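Long-range contacts in molybdopterin synthase catalytic subunit (Helicobacter pylori, PDB 3RPF), which probably converts precursor Z (cyclic pyranopterin phosphate) into molybdopterin by adding two sulfur atoms, supplied by its partner MoaD, to form the dithiolene group: residues Gly31-Phe36 / Leu93-Gly98; Phe51-Ala56 / Ala119-Tyr124; Asn45-Ser50 / Ile127-Ile132; Gln9-Thr14 / Ile87-Phe92. All blocks are in the same frame, centred on the assembly; numbering follows the deposited sequence.

Contact 1 of 4, residues Gly31-Phe36 / Leu93-Gly98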
# COMPACT_ATOMS: atom_id res chain seq x y z
N GLY A 31 7.79 -10.37 -6.05
CA GLY A 31 7.24 -11.05 -4.89
C GLY A 31 6.41 -10.12 -4.03
O GLY A 31 5.75 -10.57 -3.08
N ALA A 32 6.46 -8.83 -4.34
CA ALA A 32 5.73 -7.82 -3.55
C ALA A 32 5.02 -6.80 -4.43
O ALA A 32 5.61 -6.22 -5.35
CB ALA A 32 6.66 -7.10 -2.57
N PHE A 33 3.75 -6.55 -4.11
CA PHE A 33 2.89 -5.79 -5.00
C PHE A 33 2.03 -4.85 -4.15
O PHE A 33 1.11 -5.32 -3.47
CB PHE A 33 2.05 -6.79 -5.80
CG PHE A 33 1.10 -6.18 -6.82
CD1 PHE A 33 1.55 -5.81 -8.07
CD2 PHE A 33 -0.25 -6.05 -6.53
CE1 PHE A 33 0.67 -5.28 -9.02
CE2 PHE A 33 -1.14 -5.54 -7.47
CZ PHE A 33 -0.67 -5.14 -8.71
N CYS A 34 2.34 -3.55 -4.17
CA CYS A 34 1.58 -2.56 -3.39
C CYS A 34 0.76 -1.65 -4.29
O CYS A 34 1.29 -1.05 -5.22
CB CYS A 34 2.53 -1.67 -2.60
SG CYS A 34 3.88 -2.53 -1.80
N VAL A 35 -0.53 -1.52 -3.98
CA VAL A 35 -1.44 -0.71 -4.78
C VAL A 35 -2.13 0.32 -3.90
O VAL A 35 -2.46 0.04 -2.74
CB VAL A 35 -2.53 -1.58 -5.42
CG1 VAL A 35 -3.61 -0.71 -6.03
CG2 VAL A 35 -1.93 -2.50 -6.47
N PHE A 36 -2.32 1.51 -4.45
CA PHE A 36 -3.20 2.50 -3.85
C PHE A 36 -4.23 2.94 -4.87
O PHE A 36 -3.90 3.17 -6.03
CB PHE A 36 -2.42 3.73 -3.37
CG PHE A 36 -3.30 4.75 -2.70
CD1 PHE A 36 -3.58 4.65 -1.34
CD2 PHE A 36 -3.87 5.77 -3.42
CE1 PHE A 36 -4.40 5.57 -0.72
CE2 PHE A 36 -4.70 6.71 -2.79
CZ PHE A 36 -4.96 6.61 -1.45
N LEU A 93 -4.51 5.91 -9.25
CA LEU A 93 -4.08 4.56 -8.92
C LEU A 93 -2.58 4.52 -9.07
O LEU A 93 -2.03 5.09 -10.03
CB LEU A 93 -4.73 3.54 -9.87
CG LEU A 93 -4.38 2.07 -9.61
CD1 LEU A 93 -5.58 1.16 -9.86
CD2 LEU A 93 -3.22 1.66 -10.48
N CYS A 94 -1.90 3.89 -8.13
CA CYS A 94 -0.49 3.66 -8.32
C CYS A 94 -0.05 2.34 -7.77
O CYS A 94 -0.71 1.74 -6.90
CB CYS A 94 0.34 4.81 -7.74
SG CYS A 94 0.25 4.97 -5.97
N VAL A 95 1.06 1.85 -8.32
CA VAL A 95 1.59 0.55 -7.93
C VAL A 95 3.08 0.69 -7.72
O VAL A 95 3.76 1.40 -8.46
CB VAL A 95 1.33 -0.50 -9.01
CG1 VAL A 95 1.96 -0.06 -10.34
CG2 VAL A 95 1.86 -1.86 -8.59
N SER A 96 3.57 0.02 -6.68
CA SER A 96 4.98 -0.08 -6.41
C SER A 96 5.19 -1.55 -6.22
O SER A 96 4.56 -2.15 -5.33
CB SER A 96 5.30 0.66 -5.11
OG SER A 96 6.65 0.45 -4.73
N MSE A 97 6.03 -2.16 -7.06
CA MSE A 97 6.22 -3.63 -6.96
C MSE A 97 7.66 -3.99 -7.20
O MSE A 97 8.39 -3.26 -7.87
CB MSE A 97 5.32 -4.35 -7.97
CG MSE A 97 5.45 -3.77 -9.41
SE MSE A 97 4.24 -4.58 -10.72
CE MSE A 97 4.06 -3.09 -11.99
N GLY A 98 8.09 -5.11 -6.63
CA GLY A 98 9.45 -5.53 -6.86
C GLY A 98 9.72 -6.90 -6.30
O GLY A 98 8.82 -7.65 -5.87
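A32-F36 and L93-G98 form an antiparallel ladder, with strand axes 4.8 Å apart at their closest and directions 168° apart; A32/G98, C34/S96 and F36/C94 are its hydrogen-bonded pairs, F33/M97 and V35/V95 its non-hydrogen-bonded ones. The ladder starts at a classic beta bulge, where G98 O accepts from two donors: A32 N at 3.1 Å, almost in line with the carbonyl, and G31 N at 2.9 Å, tilted from its plane. Between these bonds, CA-H groups also face carbonyl oxygens, as in the V95 CA to C34 O approach of 3.2 Å.

On the face carrying F33, V35, V95 and M97, the ring of F33 does most of the touching. With CG anti to the backbone N (chi1 -179°), the ring leans toward the L93-G98 strand, and its CE1 comes within 3.6 Å of V95 CG2. M97, a selenomethionine, runs alongside and sets SE in the plane of the F33 ring, 4.0 Å from CD1: a Met-aromatic contact made at the edge, since SE lies 83° off the ring normal. The other face is quieter, F36 CB meeting C94 SG at 3.9 Å. There S96 OG bonds A104 O of helix 101-118, while helix 14-27 packs on the F33 side.

The chemistry is thus divided: backbone polar groups answer one another, and mostly apolar carbon, sulfur and selenium line the sides, S96 OG being a polar exception satisfied by A104 O. Because F33-F36 also pairs with an antiparallel strand of the second MoaE subunit, this buried ladder carries the sheet across the dimer interface.

Contact 2 of 4, residues Phe51-Ala56 / Ala119-Tyr124. With EDO (1,2-ethanediol), chain G.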
# COMPACT_ATOMS: atom_id res chain seq x y z
N PHE A 51 -10.76 17.12 -12.53
CA PHE A 51 -9.34 17.41 -12.41
C PHE A 51 -8.78 18.15 -13.64
O PHE A 51 -9.14 17.84 -14.78
CB PHE A 51 -8.55 16.13 -12.18
CG PHE A 51 -8.94 15.38 -10.92
CD1 PHE A 51 -8.33 15.66 -9.70
CD2 PHE A 51 -9.90 14.39 -10.96
CE1 PHE A 51 -8.68 14.97 -8.53
CE2 PHE A 51 -10.26 13.69 -9.79
CZ PHE A 51 -9.65 13.98 -8.58
N ASP A 52 -7.92 19.14 -13.40
CA ASP A 52 -7.03 19.67 -14.44
C ASP A 52 -5.61 19.17 -14.18
O ASP A 52 -5.18 19.06 -13.02
CB ASP A 52 -7.01 21.19 -14.45
CG ASP A 52 -8.32 21.80 -14.91
OD1 ASP A 52 -9.11 21.12 -15.62
OD2 ASP A 52 -8.56 22.98 -14.56
N ILE A 53 -4.86 18.89 -15.25
CA ILE A 53 -3.49 18.40 -15.12
C ILE A 53 -2.50 19.19 -15.97
O ILE A 53 -2.75 19.42 -17.17
CB ILE A 53 -3.40 16.91 -15.51
CG1 ILE A 53 -4.27 16.05 -14.59
CG2 ILE A 53 -1.94 16.43 -15.46
CD1 ILE A 53 -4.17 14.57 -14.89
N TYR A 54 -1.39 19.61 -15.38
CA TYR A 54 -0.28 20.21 -16.17
C TYR A 54 0.55 19.04 -16.71
O TYR A 54 1.44 18.53 -16.02
CB TYR A 54 0.58 21.10 -15.27
CG TYR A 54 1.68 21.92 -15.96
CD1 TYR A 54 2.34 22.94 -15.26
CD2 TYR A 54 2.06 21.69 -17.27
CE1 TYR A 54 3.33 23.68 -15.84
CE2 TYR A 54 3.07 22.44 -17.87
CZ TYR A 54 3.70 23.43 -17.15
OH TYR A 54 4.70 24.19 -17.72
N GLU A 55 0.25 18.58 -17.92
CA GLU A 55 0.74 17.25 -18.32
C GLU A 55 2.25 17.17 -18.48
O GLU A 55 2.88 16.20 -18.03
CB GLU A 55 0.02 16.74 -19.57
CG GLU A 55 -1.49 16.67 -19.38
CD GLU A 55 -2.19 15.93 -20.50
OE1 GLU A 55 -3.44 15.96 -20.57
OE2 GLU A 55 -1.47 15.30 -21.32
N ALA A 56 2.84 18.18 -19.12
CA ALA A 56 4.29 18.18 -19.34
C ALA A 56 5.05 18.11 -18.03
O ALA A 56 6.03 17.37 -17.91
CB ALA A 56 4.71 19.43 -20.15
N ALA A 119 2.36 17.01 -7.02
CA ALA A 119 1.96 16.72 -8.39
C ALA A 119 1.14 17.89 -8.85
O ALA A 119 0.26 18.37 -8.13
CB ALA A 119 1.17 15.43 -8.47
N PRO A 120 1.45 18.40 -10.05
CA PRO A 120 0.75 19.57 -10.60
C PRO A 120 -0.62 19.14 -11.11
O PRO A 120 -0.80 18.91 -12.30
CB PRO A 120 1.65 20.00 -11.76
CG PRO A 120 2.32 18.71 -12.22
CD PRO A 120 2.50 17.89 -10.96
N ILE A 121 -1.56 18.98 -10.17
CA ILE A 121 -2.93 18.58 -10.49
C ILE A 121 -3.89 19.41 -9.65
O ILE A 121 -3.63 19.65 -8.46
CB ILE A 121 -3.16 17.09 -10.18
CG1 ILE A 121 -2.25 16.21 -11.05
CG2 ILE A 121 -4.63 16.74 -10.39
CD1 ILE A 121 -2.36 14.69 -10.73
N TRP A 122 -4.99 19.87 -10.25
CA TRP A 122 -5.95 20.74 -9.56
C TRP A 122 -7.32 20.08 -9.46
O TRP A 122 -7.83 19.52 -10.43
CB TRP A 122 -6.05 22.11 -10.25
CG TRP A 122 -4.74 22.83 -10.20
CD1 TRP A 122 -4.29 23.64 -9.20
CD2 TRP A 122 -3.69 22.73 -11.15
NE1 TRP A 122 -3.01 24.06 -9.48
CE2 TRP A 122 -2.62 23.51 -10.68
CE3 TRP A 122 -3.54 22.04 -12.36
CZ2 TRP A 122 -1.42 23.64 -11.38
CZ3 TRP A 122 -2.35 22.18 -13.05
CH2 TRP A 122 -1.31 22.97 -12.57
N LYS A 123 -7.90 20.15 -8.27
CA LYS A 123 -9.13 19.43 -7.98
C LYS A 123 -10.29 20.39 -7.79
O LYS A 123 -10.14 21.43 -7.15
CB LYS A 123 -8.97 18.57 -6.73
CG LYS A 123 -10.27 17.95 -6.22
CD LYS A 123 -10.01 16.78 -5.25
CE LYS A 123 -9.59 17.28 -3.88
NZ LYS A 123 -9.30 16.14 -2.94
N TYR A 124 -11.45 20.01 -8.32
CA TYR A 124 -12.68 20.77 -8.18
C TYR A 124 -13.79 19.84 -7.70
O TYR A 124 -13.90 18.70 -8.18
CB TYR A 124 -13.10 21.35 -9.52
CG TYR A 124 -12.05 22.18 -10.22
CD1 TYR A 124 -12.11 23.57 -10.20
CD2 TYR A 124 -11.00 21.58 -10.91
CE1 TYR A 124 -11.15 24.35 -10.86
CE2 TYR A 124 -10.04 22.35 -11.57
CZ TYR A 124 -10.12 23.73 -11.54
OH TYR A 124 -9.17 24.48 -12.18
C1 EDO G . -1.03 19.99 -20.77
O1 EDO G . -1.23 20.66 -19.52
C2 EDO G . 0.23 20.55 -21.42
O2 EDO G . 1.32 20.43 -20.50
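W122 turns its indole edge toward the neighbouring strand and covers the point where that strand gives way to a helix. Its CG stands anti to the carbonyl carbon (chi1 -62°), which carries the six-membered ring along the D52-Y54 backbone: CZ3 lies 3.6 Å from Y54 N, near the ring plane, and CH2 meets Y54 CB at 3.8 Å. P120 supports the same junction, with P120 CB also 3.8 Å from Y54 CB and Y54 N donating to P120 O over 3.2 Å. P120 is the centre of an inverse gamma turn that leads into the strand.

Across the sheet from W122, F51 and K123 lie side by side and point the same way, F51 CE1 being 4.0 Å from K123 CD. The F51 ring slants across I121, with CD1 3.9 Å from I121 CG2, and I53 runs alongside I121. Backbone bonds in both directions between D52 and W122 fix this register, the strand segments being 165° apart in direction. D52 and Y124 form at most a weak bond, their carboxylate and ring planes 64° apart; D52 OD1 has a salt bridge to R131.

Beyond the strand sits 1,2-ethanediol, probably from the crystallisation liquor: its O1 accepts from E55 N at 3.0 Å and its O2 from A56 N, occupying the first amides of helix 55-71. Y54 OH and W122 NE1 bond D49 and P69 of the MoaD chain. These are the two middle strands of the antiparallel sheet, whose W122 and Y124 side, with Y54, forms part of the MoaD-binding surface; K123 and Y124 belong by similarity to the substrate site.

Contact 3 of 4, residues Asn45-Ser50 / Ile127-Ile132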
# COMPACT_ATOMS: atom_id res chain seq x y z
N ASN A 45 -23.56 16.69 -1.04
CA ASN A 45 -24.29 16.20 -2.19
C ASN A 45 -23.58 16.49 -3.50
O ASN A 45 -24.22 16.78 -4.51
CB ASN A 45 -25.71 16.74 -2.21
CG ASN A 45 -26.61 15.99 -3.19
OD1 ASN A 45 -26.61 14.76 -3.23
ND2 ASN A 45 -27.38 16.73 -3.99
N ILE A 46 -22.25 16.41 -3.49
CA ILE A 46 -21.51 16.60 -4.73
C ILE A 46 -21.84 15.48 -5.71
O ILE A 46 -22.26 14.39 -5.30
CB ILE A 46 -20.00 16.64 -4.51
CG1 ILE A 46 -19.46 15.27 -4.09
CG2 ILE A 46 -19.65 17.72 -3.49
CD1 ILE A 46 -17.95 15.21 -4.06
N GLN A 47 -21.66 15.75 -6.99
CA GLN A 47 -21.84 14.74 -8.02
C GLN A 47 -20.56 13.95 -8.25
O GLN A 47 -20.60 12.83 -8.76
CB GLN A 47 -22.26 15.42 -9.33
CG GLN A 47 -23.59 16.14 -9.24
CD GLN A 47 -23.75 17.16 -10.35
OE1 GLN A 47 -22.92 18.06 -10.50
NE2 GLN A 47 -24.79 17.01 -11.15
N GLY A 48 -19.43 14.55 -7.89
CA GLY A 48 -18.14 13.92 -8.11
C GLY A 48 -17.06 14.98 -8.10
O GLY A 48 -17.27 16.09 -7.58
N LEU A 49 -15.90 14.66 -8.67
CA LEU A 49 -14.81 15.61 -8.72
C LEU A 49 -14.39 15.80 -10.17
O LEU A 49 -14.75 15.00 -11.04
CB LEU A 49 -13.62 15.12 -7.91
CG LEU A 49 -13.79 14.74 -6.43
CD1 LEU A 49 -12.53 14.06 -5.91
CD2 LEU A 49 -14.15 15.95 -5.57
N SER A 50 -13.62 16.85 -10.41
CA SER A 50 -13.06 17.08 -11.74
C SER A 50 -11.61 17.51 -11.58
O SER A 50 -11.24 18.16 -10.60
CB SER A 50 -13.85 18.14 -12.49
OG SER A 50 -13.45 18.19 -13.84
N ILE A 127 -20.53 20.38 -8.21
CA ILE A 127 -21.81 20.67 -7.58
C ILE A 127 -22.72 21.43 -8.53
O ILE A 127 -22.32 22.42 -9.07
CB ILE A 127 -21.63 21.52 -6.33
CG1 ILE A 127 -20.36 21.11 -5.62
CG2 ILE A 127 -22.78 21.34 -5.41
CD1 ILE A 127 -20.28 21.61 -4.26
N HIS A 128 -23.95 20.97 -8.70
CA HIS A 128 -24.89 21.65 -9.59
C HIS A 128 -24.34 21.74 -11.01
O HIS A 128 -24.66 22.68 -11.72
CB HIS A 128 -25.18 23.06 -9.08
CG HIS A 128 -25.60 23.10 -7.65
ND1 HIS A 128 -26.62 22.32 -7.15
CD2 HIS A 128 -25.15 23.83 -6.60
CE1 HIS A 128 -26.78 22.56 -5.86
NE2 HIS A 128 -25.89 23.48 -5.50
N ASN A 129 -23.53 20.76 -11.41
CA ASN A 129 -22.91 20.78 -12.73
C ASN A 129 -21.85 21.87 -12.87
O ASN A 129 -21.38 22.15 -13.97
CB ASN A 129 -23.96 20.92 -13.84
CG ASN A 129 -25.03 19.84 -13.76
OD1 ASN A 129 -24.74 18.69 -13.43
ND2 ASN A 129 -26.27 20.21 -14.07
N LYS A 130 -21.48 22.49 -11.74
CA LYS A 130 -20.43 23.50 -11.72
C LYS A 130 -19.20 23.01 -10.94
O LYS A 130 -19.34 22.29 -9.95
CB LYS A 130 -20.96 24.81 -11.10
N ARG A 131 -18.01 23.41 -11.39
CA ARG A 131 -16.77 23.11 -10.67
C ARG A 131 -16.49 24.16 -9.61
O ARG A 131 -16.49 25.36 -9.90
CB ARG A 131 -15.58 23.11 -11.63
CG ARG A 131 -15.80 22.37 -12.94
CD ARG A 131 -14.60 22.59 -13.86
NE ARG A 131 -13.86 21.36 -14.13
CZ ARG A 131 -12.62 21.32 -14.61
NH1 ARG A 131 -11.97 22.45 -14.86
NH2 ARG A 131 -12.02 20.16 -14.83
N ILE A 132 -16.26 23.73 -8.37
CA ILE A 132 -15.81 24.63 -7.32
C ILE A 132 -14.40 24.24 -6.90
O ILE A 132 -14.18 23.13 -6.42
CB ILE A 132 -16.74 24.62 -6.10
CG1 ILE A 132 -17.93 25.55 -6.31
CG2 ILE A 132 -15.99 25.07 -4.86
CD1 ILE A 132 -19.09 24.90 -7.03
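Q47 reaches N129 because a chi1 of -63° sends its CG beside the backbone N and the chain then runs extended, delivering the amide to the beta turn opposite. R131 arrives at S50 differently, by a bend at chi3 (115°) that turns the guanidinium edge to the serine.

The Q47 amide is gripped twice. Its OE1 accepts from N129 N at 2.9 Å, and its NE2 donates to N129 OD1 at 2.8 Å. The second bond is lopsided: OD1 lies in the amide plane of Q47, yet NE2 sits above the carbonyl plane of N129, in keeping with amide planes 36° apart. Together the bonds fix the rotation of the Q47 amide. At the other end, R131 NH2 donates to S50 OG at a short 2.6 Å within the guanidinium plane, while NE adds only a weak bond to the same oxygen. Away from both polar ends, I46 CG2 touches I127 CD1 at 4.0 Å.

N129 belongs to a type I' turn, I127 to K130, closed by I127 N to K130 O and K130 N to I127 O, both 2.8 Å. S50 OG also bonds D84, and R131 makes a cation-pi contact with Y124. Strands 48-53 and 130-133 are not neighbours: strand 121-127 runs between them, so S50 and R131, each packed on L126, meet over this middle strand, while Q47 and N129 join at the hairpin end.

Contact 4 of 4, residues Gln9-Thr14 / Ile87-Phe92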
# COMPACT_ATOMS: atom_id res chain seq x y z
N GLN A 9 -8.93 10.11 -19.66
CA GLN A 9 -10.10 10.97 -19.65
C GLN A 9 -11.22 10.31 -18.87
O GLN A 9 -11.65 9.21 -19.21
CB GLN A 9 -10.57 11.24 -21.09
CG GLN A 9 -11.73 12.20 -21.16
CD GLN A 9 -11.36 13.58 -20.68
OE1 GLN A 9 -10.37 14.16 -21.13
NE2 GLN A 9 -12.15 14.13 -19.76
N GLY A 10 -11.67 10.96 -17.81
CA GLY A 10 -12.71 10.40 -16.96
C GLY A 10 -12.16 9.38 -15.97
O GLY A 10 -10.97 9.34 -15.69
N ALA A 11 -13.07 8.55 -15.45
CA ALA A 11 -12.78 7.56 -14.43
C ALA A 11 -11.79 6.47 -14.87
O ALA A 11 -11.78 6.04 -16.03
CB ALA A 11 -14.08 6.92 -13.97
N LEU A 12 -10.96 6.00 -13.94
CA LEU A 12 -9.99 4.97 -14.27
C LEU A 12 -10.68 3.60 -14.36
O LEU A 12 -11.61 3.33 -13.60
CB LEU A 12 -8.89 4.92 -13.20
CG LEU A 12 -8.06 6.19 -13.03
CD1 LEU A 12 -7.02 5.98 -11.94
CD2 LEU A 12 -7.39 6.59 -14.33
N ASP A 13 -10.23 2.75 -15.28
CA ASP A 13 -10.72 1.37 -15.28
C ASP A 13 -9.79 0.57 -14.39
O ASP A 13 -8.83 -0.06 -14.86
CB ASP A 13 -10.74 0.79 -16.69
CG ASP A 13 -11.35 -0.61 -16.73
OD1 ASP A 13 -11.47 -1.23 -15.65
OD2 ASP A 13 -11.70 -1.08 -17.83
N THR A 14 -10.07 0.60 -13.09
CA THR A 14 -9.15 0.00 -12.12
C THR A 14 -9.02 -1.50 -12.32
O THR A 14 -7.95 -2.06 -12.15
CB THR A 14 -9.59 0.29 -10.68
OG1 THR A 14 -10.87 -0.31 -10.45
CG2 THR A 14 -9.70 1.79 -10.46
N ILE A 87 -18.99 9.99 -8.23
CA ILE A 87 -18.93 9.35 -6.94
C ILE A 87 -18.87 7.86 -7.16
O ILE A 87 -19.58 7.34 -7.98
CB ILE A 87 -20.23 9.55 -6.18
CG1 ILE A 87 -20.40 10.99 -5.72
CG2 ILE A 87 -20.34 8.54 -5.07
CD1 ILE A 87 -19.19 11.56 -5.11
N GLY A 88 -18.03 7.19 -6.41
CA GLY A 88 -17.85 5.76 -6.53
C GLY A 88 -16.79 5.35 -7.53
O GLY A 88 -16.37 4.19 -7.55
N GLN A 89 -16.35 6.29 -8.37
CA GLN A 89 -15.36 5.99 -9.40
C GLN A 89 -13.95 6.36 -8.95
O GLN A 89 -13.77 7.21 -8.07
CB GLN A 89 -15.70 6.70 -10.72
CG GLN A 89 -17.07 6.35 -11.27
CD GLN A 89 -17.29 6.85 -12.69
OE1 GLN A 89 -16.89 7.96 -13.04
NE2 GLN A 89 -17.94 6.03 -13.50
N SER A 90 -12.94 5.73 -9.56
CA SER A 90 -11.55 5.93 -9.16
C SER A 90 -10.86 7.01 -9.98
O SER A 90 -11.05 7.10 -11.19
CB SER A 90 -10.76 4.62 -9.27
OG SER A 90 -11.42 3.58 -8.55
N SER A 91 -10.05 7.83 -9.32
CA SER A 91 -9.44 8.97 -10.00
C SER A 91 -7.93 8.87 -10.03
O SER A 91 -7.26 9.62 -10.75
CB SER A 91 -9.85 10.26 -9.30
OG SER A 91 -9.39 10.26 -7.96
N PHE A 92 -7.38 7.95 -9.25
CA PHE A 92 -5.94 7.86 -9.12
C PHE A 92 -5.60 6.44 -8.70
O PHE A 92 -6.33 5.82 -7.93
CB PHE A 92 -5.46 8.87 -8.06
CG PHE A 92 -4.03 8.65 -7.58
CD1 PHE A 92 -2.97 8.66 -8.47
CD2 PHE A 92 -3.77 8.50 -6.22
CE1 PHE A 92 -1.66 8.48 -8.03
CE2 PHE A 92 -2.46 8.32 -5.76
CZ PHE A 92 -1.40 8.31 -6.67
O HOH W 1 -13.55 3.68 -11.77
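L12 and S90 form the tight heart of this contact: L12 N donates to S90 O at 3.0 Å along an almost straight path, 178° at the hydrogen. The end-to-end directions of the touching parts are 76° apart, and this single direct bond joins a loop to a strand start instead of beginning a ladder. L12 then follows with its side chain. A chi1 of -61° keeps CG away from the carbonyl carbon, and CD1 lies over the S91-F92 peptide, 3.4 Å from F92 N; L12 also packs on A79 and S81 of strand 74-82. Next to it T14 CG2 presses on S90, 3.1 Å from OG, and its approach to S90 CB is tight enough that the exact fit there is doubtful.

The outer side is looser. A11 CB faces Q89, whose OE1 is bonded to L86 N; as Q89 has two conformers, the touch is doubtful. A water spans the gap between loop and strand, donating to L12 O at 2.7 Å and accepting from S90 N at 3.1 Å. L12 and S90 are therefore joined twice, once directly and once through solvent.

Neighbouring polar groups look elsewhere: D13 OD1 caps helix 14-27 at E16 N, T14 OG1 bonds Q22 of the second MoaE subunit, and S91 OG bonds G74 of the MoaD chain. One straight amide bond, backed by leucine and completed by water, thus probably helps to set where helix 14-27 starts relative to strand 90-98, in which S91, the residue after S90, meets the sulfur carrier.

Contacts 1 and 4 share strand 90-98 and touch where L93 meets L12; contact 1 is a buried ladder of regular backbone bonds, whereas contact 4, only partly buried, ties a loop to the start of that strand with one direct bond and a water. Contacts 2 and 3 share strand 48-53 in the other sheet. Contact 2 is buried, partly by MoaD, and rich in aromatic packing; contact 3, its centre about 20 Å from that of the chain, is more exposed and relies on polar side-chain ends. The salt bridge between D52 and R131 joins them. F51 on S91 links contact 2 to contact 4, and Q47 with I87 links contact 3 to contact 4.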